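Invasion-associated protein (Mycobacterium tuberculosis, PDB 4LJ1) probably binds peptidoglycan in the mycobacterial cell wall through an NlpC/p60 domain that has lost catalytic activity. Local coordinates at residues Phe46-Leu51 and Leu108-Val114; Ser67-Tyr71 and Phe89-Thr95; Gln75-Gln81 and Met124-Arg130. One frame throughout, in Å; residues are numbered along the deposited sequence.

In the fold
The three contacts lie along one NlpC/p60 domain. Along the chain come 46-51, 67-71, 75-81, 89-95, 108-114 and 124-130. Contact 2 is therefore nested inside the loop closed by contact 1, while contact 3 crosses both. Contacts 1 and 2 set the successive helices 48-57 and 67-73 against the same four-stranded antiparallel sheet. Their centres are about 15 Å apart, and they touch where Ser49 meets Ser67 and Met70. Contact 3 pairs two short strands and adjoins contact 2, centre to centre about 11 Å, through Thr125 and Lys76. Contacts 1 and 3 are about 20 Å apart between centres, on opposite sides of the chain's centre. Together they tie two helices and a strand pair to one sheet.

Contact 1 of 3, residues Phe46-Leu51 and Leu108-Val114; sequences FDASGL and LEVGDVV
Leu51 is one of two bumps in this contact. Its CD2 methyl enters a hollow walled by Leu108, Val110 and Val114. CD2 lies 3.8 Å from Val110 CG2 and 3.8 Å from Val114 CG1. On a third side it meets Leu108 CD2 at 4.0 Å. Leu51 and Val114 reach for each other tip to tip, whereas Val110 slants across the leucine. The leucine holds CG opposite the backbone N (chi1 176°), which carries the branched end from the helix to the strand.

Val110 is the answering bump. It fits into the turn where the chain enters helix 48-57. Its two methyls rest on that backbone at successive points: CG1 lies 3.6 Å from Phe46 O, and CG2 lies 3.8 Å from Ala48 CA, near Asp47 O. Phe46 closes the other end of the hollow. Its ring carries Leu51 CD1 over the centre of one face, 4.2 Å above the plane. Val114 CG2 comes obliquely to the same ring, 3.9 Å from Phe46 CD2. The side chains that meet across the two segments are all apolar.

The turn under Val110 is held by its own bonds. Asp47 is the N-cap, and its OD1 takes the N-H of Gly50 at 2.9 Å, nearly along the C-O axis. The same oxygen has a salt bridge to Arg65, so two partners grip it.

Ala48 begins the helix and also packs on Ser97 and Val98 of strand 97-103. Active NlpC/p60 peptidases carry their nucleophilic cysteine at the start of such a helix, packed against the sheet. An alanine there is consistent with the non-catalytic character of this papain-like fold.

Contact 2 of 3, residues Ser67-Tyr71 and Phe89-Thr95; sequences SGQMY and FYGPEGT
Tyr71 holds CG anti to the backbone N (chi1 -174°), which sends the ring from helix 67-73 toward Phe89. Phe89 swings CG to the side of its backbone N (chi1 -64°) and lays its ring against the helix. The two rings make a T-shaped stack. The edge of Tyr71 faces the flat side of Phe89, with centroids 5.2 Å apart and planes at 71°. Tyr71 CB adds a CH-pi contact, 4.0 Å from the centroid of the Phe89 ring. At the rim of the phenylalanine, Met70 CB comes near the ring plane. Ser67 O comes obliquely to 3.3 Å from Phe89 CE2.

The segment 89-95 carries the turn of a beta hairpin that joins strands 87-90 and 97-103. Helix 67-73 packs over this turn and the end of the first strand. Gly94 has a positive phi and no side chain, so the turn passes close to the tyrosine, with Gly94 N over one face of its ring. Glu93 O lies 3.3 Å from Tyr71 CD2. The Glu93 chain bends back, bringing OE1 to 3.5 Å from Tyr71 CE2.

Ser67 OG donates to Gly94 O at 2.7 Å, in the carbonyl plane. Two waters bridge the backbones. One donates to both Gly68 O and Glu93 O, and the other accepts from Gly68 N and donates to Thr95 O. Inside the turn, Pro92 O takes bonds from both Thr95 N and Thr95 OG1. Lys76 makes a cation-pi contact with the Tyr71 ring.

Contact 3 of 3, residues Gln75-Gln81 and Met124-Arg130; sequences QKVLPQQ and MTPYLVR
The Arg130 guanidinium has Val77 CG2 over one face, 3.8 Å above its plane and offset toward the rim. At its edge, Arg130 NH2 donates to Gln81 O at 3.1 Å, and that oxygen lies in the guanidinium plane. NE forms a salt bridge to Asp86, which should further fix the group's rotation. The Tyr127 ring has Lys76 CB over one face, a CH-pi contact at 4.1 Å from the centroid. Val77 O lies at its edge. Leu78 lies alongside, and its CD2 comes obliquely to 3.5 Å from Tyr127 CE1. Tyr127 OH bonds to the terminal carboxylate of Ala147.

Between these groups, strands 75-77 and 128-130 form a two-stranded antiparallel ribbon. Val77 and Leu128 are a hydrogen-bonded pair, with Val77 N to Leu128 O and Leu128 N to Val77 O both 2.9 Å. Lys76 and Val129 are the neighbouring non-hydrogen-bonded pair. Backbone bonding of Val129 to Leu87 ties this ribbon to the main sheet.

Gln75 lies beside Arg130, pointing the same way, and a water bridges Gln75 OE1 to Arg130 NH1. Pro79 packs obliquely across Leu128, with Pro79 CA 3.8 Å from Leu128 CD1.

Contact 1 of 3, residues Phe46-Leu51 and Leu108-Val114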
loop_
_atom_site.group_PDB
_atom_site.type_symbol
_atom_site.label_atom_id
_atom_site.label_comp_id
_atom_site.label_asym_id
_atom_site.label_seq_id
_atom_site.Cartn_x
_atom_site.Cartn_y
_atom_site.Cartn_z
ATOM N N PHE A 46 -8.094 2.440 -9.065
ATOM C CA PHE A 46 -7.650 1.683 -7.873
ATOM C C PHE A 46 -8.314 2.214 -6.615
ATOM O O PHE A 46 -8.533 3.410 -6.500
ATOM C CB PHE A 46 -6.143 1.879 -7.635
ATOM C CG PHE A 46 -5.233 1.103 -8.573
ATOM C CD1 PHE A 46 -5.071 -0.272 -8.427
ATOM C CD2 PHE A 46 -4.490 1.763 -9.525
ATOM C CE1 PHE A 46 -4.206 -0.967 -9.238
ATOM C CE2 PHE A 46 -3.625 1.052 -10.332
ATOM C CZ PHE A 46 -3.477 -0.306 -10.174
ATOM N N ASP A 47 -8.531 1.302 -5.668
ATOM C CA ASP A 47 -8.588 1.713 -4.275
ATOM C C ASP A 47 -7.229 1.418 -3.624
ATOM O O ASP A 47 -6.304 0.914 -4.268
ATOM C CB ASP A 47 -9.773 1.123 -3.522
ATOM C CG ASP A 47 -9.723 -0.368 -3.334
ATOM O OD1 ASP A 47 -8.752 -1.034 -3.745
ATOM O OD2 ASP A 47 -10.718 -0.903 -2.798
ATOM N N ALA A 48 -7.063 1.787 -2.355
ATOM C CA ALA A 48 -5.745 1.683 -1.707
ATOM C C ALA A 48 -5.241 0.241 -1.733
ATOM O O ALA A 48 -4.093 -0.042 -2.073
ATOM C CB ALA A 48 -5.809 2.193 -0.274
ATOM N N SER A 49 -6.116 -0.697 -1.385
ATOM C CA SER A 49 -5.791 -2.121 -1.361
ATOM C C SER A 49 -5.385 -2.645 -2.731
ATOM O O SER A 49 -4.444 -3.430 -2.886
ATOM C CB SER A 49 -6.988 -2.912 -0.812
ATOM O OG SER A 49 -6.984 -2.713 0.596
ATOM N N GLY A 50 -6.131 -2.233 -3.742
ATOM C CA GLY A 50 -5.871 -2.667 -5.093
ATOM C C GLY A 50 -4.495 -2.217 -5.555
ATOM O O GLY A 50 -3.775 -2.971 -6.215
ATOM N N LEU A 51 -4.123 -0.978 -5.234
ATOM C CA LEU A 51 -2.818 -0.463 -5.638
ATOM C C LEU A 51 -1.704 -1.272 -4.975
ATOM O O LEU A 51 -0.710 -1.623 -5.629
ATOM C CB LEU A 51 -2.693 1.011 -5.268
ATOM C CG LEU A 51 -1.327 1.636 -5.554
ATOM C CD1 LEU A 51 -1.026 1.691 -7.066
ATOM C CD2 LEU A 51 -1.259 3.041 -4.954
ATOM N N LEU A 108 3.264 6.445 -1.216
ATOM C CA LEU A 108 2.395 6.316 -2.378
ATOM C C LEU A 108 1.019 5.886 -1.851
ATOM O O LEU A 108 0.900 4.852 -1.204
ATOM C CB LEU A 108 2.953 5.264 -3.343
ATOM C CG LEU A 108 2.189 5.119 -4.650
ATOM C CD1 LEU A 108 2.351 6.337 -5.535
ATOM C CD2 LEU A 108 2.608 3.843 -5.383
ATOM N N GLU A 109 0.015 6.710 -2.133
ATOM C CA GLU A 109 -1.328 6.502 -1.655
ATOM C C GLU A 109 -2.335 6.674 -2.774
ATOM O O GLU A 109 -2.001 7.110 -3.871
ATOM C CB GLU A 109 -1.655 7.491 -0.528
ATOM C CG GLU A 109 -1.676 8.927 -1.001
ATOM C CD GLU A 109 -2.272 9.860 0.007
ATOM O OE1 GLU A 109 -2.883 9.388 0.990
ATOM O OE2 GLU A 109 -2.221 11.061 -0.238
ATOM N N VAL A 110 -3.587 6.359 -2.487
ATOM C CA VAL A 110 -4.679 6.710 -3.384
ATOM C C VAL A 110 -5.502 7.787 -2.710
ATOM O O VAL A 110 -6.134 7.545 -1.691
ATOM C CB VAL A 110 -5.557 5.505 -3.774
ATOM C CG1 VAL A 110 -6.546 5.935 -4.848
ATOM C CG2 VAL A 110 -4.705 4.352 -4.267
ATOM N N GLY A 111 -5.419 8.997 -3.252
ATOM C CA GLY A 111 -6.316 10.099 -2.904
ATOM C C GLY A 111 -7.419 10.152 -3.933
ATOM O O GLY A 111 -8.049 9.147 -4.198
ATOM N N ASP A 112 -7.640 11.304 -4.560
ATOM C CA ASP A 112 -8.513 11.324 -5.731
ATOM C C ASP A 112 -7.889 10.559 -6.914
ATOM O O ASP A 112 -8.602 10.052 -7.780
ATOM C CB ASP A 112 -8.820 12.748 -6.184
ATOM C CG ASP A 112 -9.653 13.514 -5.184
ATOM O OD1 ASP A 112 -10.311 12.886 -4.332
ATOM O OD2 ASP A 112 -9.649 14.751 -5.258
ATOM N N VAL A 113 -6.556 10.512 -6.929
ATOM C CA VAL A 113 -5.741 9.724 -7.849
ATOM C C VAL A 113 -4.611 9.065 -7.058
ATOM O O VAL A 113 -4.305 9.460 -5.920
ATOM C CB VAL A 113 -5.157 10.604 -9.010
ATOM C CG1 VAL A 113 -6.278 11.221 -9.829
ATOM C CG2 VAL A 113 -4.187 11.668 -8.501
ATOM N N VAL A 114 -3.962 8.080 -7.661
ATOM C CA VAL A 114 -2.737 7.529 -7.130
ATOM C C VAL A 114 -1.671 8.630 -7.138
ATOM O O VAL A 114 -1.463 9.317 -8.156
ATOM C CB VAL A 114 -2.239 6.359 -8.021
ATOM C CG1 VAL A 114 -0.885 5.859 -7.530
ATOM C CG2 VAL A 114 -3.257 5.203 -8.041
#

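Contact 2 of 3, residues Ser67-Tyr71 and Phe89-Thr95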
loop_
_atom_site.group_PDB
_atom_site.type_symbol
_atom_site.label_atom_id
_atom_site.label_comp_id
_atom_site.label_asym_id
_atom_site.label_seq_id
_atom_site.Cartn_x
_atom_site.Cartn_y
_atom_site.Cartn_z
ATOM N N SER A 67 -7.163 -3.978 4.116
ATOM C CA SER A 67 -6.028 -3.413 4.841
ATOM C C SER A 67 -5.903 -4.015 6.236
ATOM O O SER A 67 -4.797 -4.265 6.697
ATOM C CB SER A 67 -6.107 -1.884 4.873
ATOM O OG SER A 67 -7.255 -1.412 5.548
ATOM N N GLY A 68 -7.031 -4.267 6.894
ATOM C CA GLY A 68 -6.980 -4.862 8.222
ATOM C C GLY A 68 -6.362 -6.244 8.212
ATOM O O GLY A 68 -5.656 -6.622 9.143
ATOM N N GLN A 69 -6.605 -7.005 7.154
ATOM C CA GLN A 69 -6.029 -8.347 7.086
ATOM C C GLN A 69 -4.526 -8.272 6.758
ATOM O O GLN A 69 -3.720 -9.012 7.329
ATOM C CB GLN A 69 -6.768 -9.222 6.086
ATOM C CG GLN A 69 -6.305 -10.679 6.123
ATOM C CD GLN A 69 -6.603 -11.442 7.409
ATOM O OE1 GLN A 69 -7.459 -11.055 8.214
ATOM N NE2 GLN A 69 -5.887 -12.554 7.602
ATOM N N MET A 70 -4.144 -7.387 5.849
ATOM C CA MET A 70 -2.732 -7.143 5.599
ATOM C C MET A 70 -1.993 -6.790 6.894
ATOM O O MET A 70 -0.901 -7.292 7.172
ATOM C CB MET A 70 -2.541 -5.968 4.639
ATOM C CG MET A 70 -3.023 -6.173 3.197
ATOM S SD MET A 70 -2.730 -4.634 2.274
ATOM C CE MET A 70 -3.530 -5.009 0.721
ATOM N N TYR A 71 -2.592 -5.929 7.693
ATOM C CA TYR A 71 -1.984 -5.518 8.962
ATOM C C TYR A 71 -1.871 -6.674 9.978
ATOM O O TYR A 71 -0.828 -6.883 10.594
ATOM C CB TYR A 71 -2.780 -4.378 9.603
ATOM C CG TYR A 71 -2.134 -3.815 10.840
ATOM C CD1 TYR A 71 -1.060 -2.949 10.729
ATOM C CD2 TYR A 71 -2.584 -4.156 12.127
ATOM C CE1 TYR A 71 -0.463 -2.397 11.843
ATOM C CE2 TYR A 71 -1.981 -3.611 13.246
ATOM C CZ TYR A 71 -0.914 -2.734 13.090
ATOM O OH TYR A 71 -0.297 -2.173 14.174
ATOM N N PHE A 89 -0.261 2.064 7.533
ATOM C CA PHE A 89 -1.695 1.872 7.712
ATOM C C PHE A 89 -2.329 3.032 8.444
ATOM O O PHE A 89 -1.669 3.752 9.215
ATOM C CB PHE A 89 -1.973 0.569 8.461
ATOM C CG PHE A 89 -1.534 -0.654 7.720
ATOM C CD1 PHE A 89 -0.232 -1.081 7.771
ATOM C CD2 PHE A 89 -2.435 -1.361 6.956
ATOM C CE1 PHE A 89 0.185 -2.195 7.059
ATOM C CE2 PHE A 89 -2.033 -2.481 6.251
ATOM C CZ PHE A 89 -0.719 -2.892 6.295
ATOM N N TYR A 90 -3.631 3.169 8.222
ATOM C CA TYR A 90 -4.488 4.070 8.963
ATOM C C TYR A 90 -5.612 3.286 9.613
ATOM O O TYR A 90 -6.094 2.289 9.078
ATOM C CB TYR A 90 -5.031 5.201 8.028
ATOM C CG TYR A 90 -3.892 6.082 7.581
ATOM C CD1 TYR A 90 -3.484 7.152 8.356
ATOM C CD2 TYR A 90 -3.113 5.761 6.484
ATOM C CE1 TYR A 90 -2.376 7.917 8.010
ATOM C CE2 TYR A 90 -2.014 6.530 6.130
ATOM C CZ TYR A 90 -1.631 7.587 6.920
ATOM O OH TYR A 90 -0.511 8.323 6.618
ATOM N N GLY A 91 -6.067 3.788 10.757
ATOM C CA GLY A 91 -7.166 3.210 11.503
ATOM C C GLY A 91 -6.742 2.232 12.569
ATOM O O GLY A 91 -5.615 1.740 12.569
ATOM N N PRO A 92 -7.671 1.871 13.460
ATOM C CA PRO A 92 -7.365 0.872 14.473
ATOM C C PRO A 92 -7.080 -0.464 13.807
ATOM O O PRO A 92 -7.852 -0.923 12.964
ATOM C CB PRO A 92 -8.626 0.798 15.334
ATOM C CG PRO A 92 -9.615 1.685 14.719
ATOM C CD PRO A 92 -9.039 2.387 13.548
ATOM N N GLU A 93 -5.947 -1.053 14.151
ATOM C CA GLU A 93 -5.501 -2.314 13.570
ATOM C C GLU A 93 -5.470 -2.232 12.037
ATOM O O GLU A 93 -5.676 -3.219 11.354
ATOM C CB GLU A 93 -6.380 -3.490 14.038
ATOM C CG GLU A 93 -6.564 -3.608 15.540
ATOM C CD GLU A 93 -5.316 -4.009 16.295
ATOM O OE1 GLU A 93 -4.359 -4.523 15.692
ATOM O OE2 GLU A 93 -5.311 -3.835 17.531
ATOM N N GLY A 94 -5.197 -1.041 11.522
ATOM C CA GLY A 94 -5.006 -0.864 10.088
ATOM C C GLY A 94 -6.244 -1.003 9.241
ATOM O O GLY A 94 -6.149 -1.250 8.054
ATOM N N THR A 95 -7.417 -0.842 9.845
ATOM C CA THR A 95 -8.674 -1.135 9.181
ATOM C C THR A 95 -9.230 -0.026 8.282
ATOM O O THR A 95 -10.219 -0.242 7.597
ATOM C CB THR A 95 -9.752 -1.525 10.199
ATOM O OG1 THR A 95 -9.911 -0.489 11.182
ATOM C CG2 THR A 95 -9.426 -2.845 10.861
HETATM O O HOH W 1 -6.167 -5.854 11.632
HETATM O O HOH W 2 -9.870 -3.339 6.598
#

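Contact 3 of 3, residues Gln75-Gln81 and Met124-Arg130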
loop_
_atom_site.group_PDB
_atom_site.type_symbol
_atom_site.label_atom_id
_atom_site.label_comp_id
_atom_site.label_asym_id
_atom_site.label_seq_id
_atom_site.Cartn_x
_atom_site.Cartn_y
_atom_site.Cartn_z
ATOM N N GLN A 75 4.523 -8.644 9.445
ATOM C CA GLN A 75 5.643 -8.369 10.391
ATOM C C GLN A 75 5.594 -6.903 10.771
ATOM O O GLN A 75 5.673 -6.036 9.916
ATOM C CB GLN A 75 7.030 -8.641 9.760
ATOM C CG GLN A 75 8.203 -8.363 10.713
ATOM C CD GLN A 75 9.584 -8.207 10.073
ATOM O OE1 GLN A 75 10.463 -7.500 10.600
ATOM N NE2 GLN A 75 9.797 -8.884 8.967
ATOM N N LYS A 76 5.469 -6.634 12.055
ATOM C CA LYS A 76 5.318 -5.273 12.551
ATOM C C LYS A 76 6.657 -4.587 12.723
ATOM O O LYS A 76 7.585 -5.169 13.283
ATOM C CB LYS A 76 4.574 -5.268 13.890
ATOM C CG LYS A 76 3.243 -6.004 13.878
ATOM C CD LYS A 76 2.263 -5.384 12.892
ATOM C CE LYS A 76 0.872 -5.993 13.018
ATOM N NZ LYS A 76 0.805 -7.451 12.692
ATOM N N VAL A 77 6.732 -3.344 12.284
ATOM C CA VAL A 77 7.939 -2.514 12.287
ATOM C C VAL A 77 7.591 -1.168 12.951
ATOM O O VAL A 77 6.632 -0.502 12.563
ATOM C CB VAL A 77 8.294 -2.180 10.792
ATOM C CG1 VAL A 77 9.394 -1.121 10.663
ATOM C CG2 VAL A 77 8.637 -3.463 10.030
ATOM N N LEU A 78 8.364 -0.734 13.929
ATOM C CA LEU A 78 8.196 0.595 14.507
ATOM C C LEU A 78 8.612 1.673 13.518
ATOM O O LEU A 78 9.518 1.455 12.724
ATOM C CB LEU A 78 9.006 0.729 15.809
ATOM C CG LEU A 78 8.472 -0.110 16.977
ATOM C CD1 LEU A 78 9.560 -0.370 18.012
ATOM C CD2 LEU A 78 7.255 0.568 17.593
ATOM N N PRO A 79 7.982 2.850 13.560
ATOM C CA PRO A 79 8.327 3.904 12.599
ATOM C C PRO A 79 9.810 4.276 12.528
ATOM O O PRO A 79 10.323 4.556 11.452
ATOM C CB PRO A 79 7.468 5.080 13.053
ATOM C CG PRO A 79 6.250 4.427 13.649
ATOM C CD PRO A 79 6.782 3.193 14.346
ATOM N N GLN A 80 10.509 4.242 13.659
ATOM C CA GLN A 80 11.924 4.587 13.652
ATOM C C GLN A 80 12.817 3.578 12.938
ATOM O O GLN A 80 14.000 3.830 12.704
ATOM C CB GLN A 80 12.409 4.801 15.081
ATOM C CG GLN A 80 11.983 6.138 15.682
ATOM C CD GLN A 80 12.836 7.293 15.185
ATOM O OE1 GLN A 80 14.048 7.355 15.443
ATOM N NE2 GLN A 80 12.214 8.215 14.468
ATOM N N GLN A 81 12.231 2.434 12.592
ATOM C CA GLN A 81 12.904 1.336 11.916
ATOM C C GLN A 81 12.366 1.163 10.476
ATOM O O GLN A 81 12.720 0.208 9.782
ATOM C CB GLN A 81 12.701 0.050 12.723
ATOM C CG GLN A 81 13.364 0.093 14.100
ATOM C CD GLN A 81 12.749 -0.875 15.100
ATOM O OE1 GLN A 81 13.019 -0.794 16.307
ATOM N NE2 GLN A 81 11.931 -1.805 14.612
ATOM N N MET A 124 -2.596 7.425 11.831
ATOM C CA MET A 124 -1.699 6.362 11.425
ATOM C C MET A 124 -1.651 5.273 12.482
ATOM O O MET A 124 -1.576 5.548 13.697
ATOM C CB MET A 124 -0.310 6.945 11.155
ATOM C CG MET A 124 0.683 5.953 10.579
ATOM S SD MET A 124 2.267 6.716 10.244
ATOM C CE MET A 124 3.346 5.358 10.685
ATOM N N THR A 125 -1.687 4.034 12.036
ATOM C CA THR A 125 -1.583 2.884 12.889
ATOM C C THR A 125 -0.149 2.839 13.456
ATOM O O THR A 125 0.784 3.241 12.767
ATOM C CB THR A 125 -1.947 1.650 12.033
ATOM O OG1 THR A 125 -3.139 1.880 11.243
ATOM C CG2 THR A 125 -2.127 0.429 12.867
ATOM N N PRO A 126 0.057 2.395 14.714
ATOM C CA PRO A 126 1.382 2.536 15.347
ATOM C C PRO A 126 2.554 1.753 14.761
ATOM O O PRO A 126 3.695 2.031 15.108
ATOM C CB PRO A 126 1.147 2.089 16.794
ATOM C CG PRO A 126 -0.272 1.760 16.930
ATOM C CD PRO A 126 -1.006 2.101 15.689
ATOM N N TYR A 127 2.263 0.718 13.992
ATOM C CA TYR A 127 3.285 -0.080 13.332
ATOM C C TYR A 127 3.098 -0.016 11.831
ATOM O O TYR A 127 1.961 0.052 11.334
ATOM C CB TYR A 127 3.158 -1.530 13.755
ATOM C CG TYR A 127 3.508 -1.833 15.173
ATOM C CD1 TYR A 127 4.840 -1.890 15.572
ATOM C CD2 TYR A 127 2.536 -2.106 16.110
ATOM C CE1 TYR A 127 5.197 -2.228 16.867
ATOM C CE2 TYR A 127 2.885 -2.438 17.414
ATOM C CZ TYR A 127 4.220 -2.467 17.780
ATOM O OH TYR A 127 4.562 -2.768 19.062
ATOM N N LEU A 128 4.212 -0.063 11.087
ATOM C CA LEU A 128 4.237 -0.396 9.673
ATOM C C LEU A 128 4.315 -1.914 9.548
ATOM O O LEU A 128 4.591 -2.626 10.535
ATOM C CB LEU A 128 5.416 0.277 8.968
ATOM C CG LEU A 128 5.413 1.808 8.813
ATOM C CD1 LEU A 128 5.809 2.489 10.127
ATOM C CD2 LEU A 128 6.318 2.253 7.664
ATOM N N VAL A 129 4.137 -2.410 8.324
ATOM C CA VAL A 129 4.336 -3.830 8.051
ATOM C C VAL A 129 5.453 -3.997 7.046
ATOM O O VAL A 129 5.483 -3.339 6.012
ATOM C CB VAL A 129 3.064 -4.502 7.513
ATOM C CG1 VAL A 129 3.362 -5.837 6.814
ATOM C CG2 VAL A 129 2.063 -4.655 8.645
ATOM N N ARG A 130 6.368 -4.917 7.336
ATOM C CA ARG A 130 7.387 -5.323 6.398
ATOM C C ARG A 130 6.969 -6.615 5.724
ATOM O O ARG A 130 6.806 -7.643 6.361
ATOM C CB ARG A 130 8.729 -5.526 7.082
ATOM C CG ARG A 130 9.836 -5.820 6.067
ATOM C CD ARG A 130 11.189 -5.364 6.517
ATOM N NE ARG A 130 11.168 -3.970 6.882
ATOM C CZ ARG A 130 11.896 -3.438 7.848
ATOM N NH1 ARG A 130 12.789 -4.159 8.529
ATOM N NH2 ARG A 130 11.754 -2.151 8.093
HETATM O O HOH W 3 4.946 -9.589 6.800
HETATM O O HOH W 4 13.158 -7.105 9.345
HETATM O O HOH W 5 8.524 -10.360 6.446
#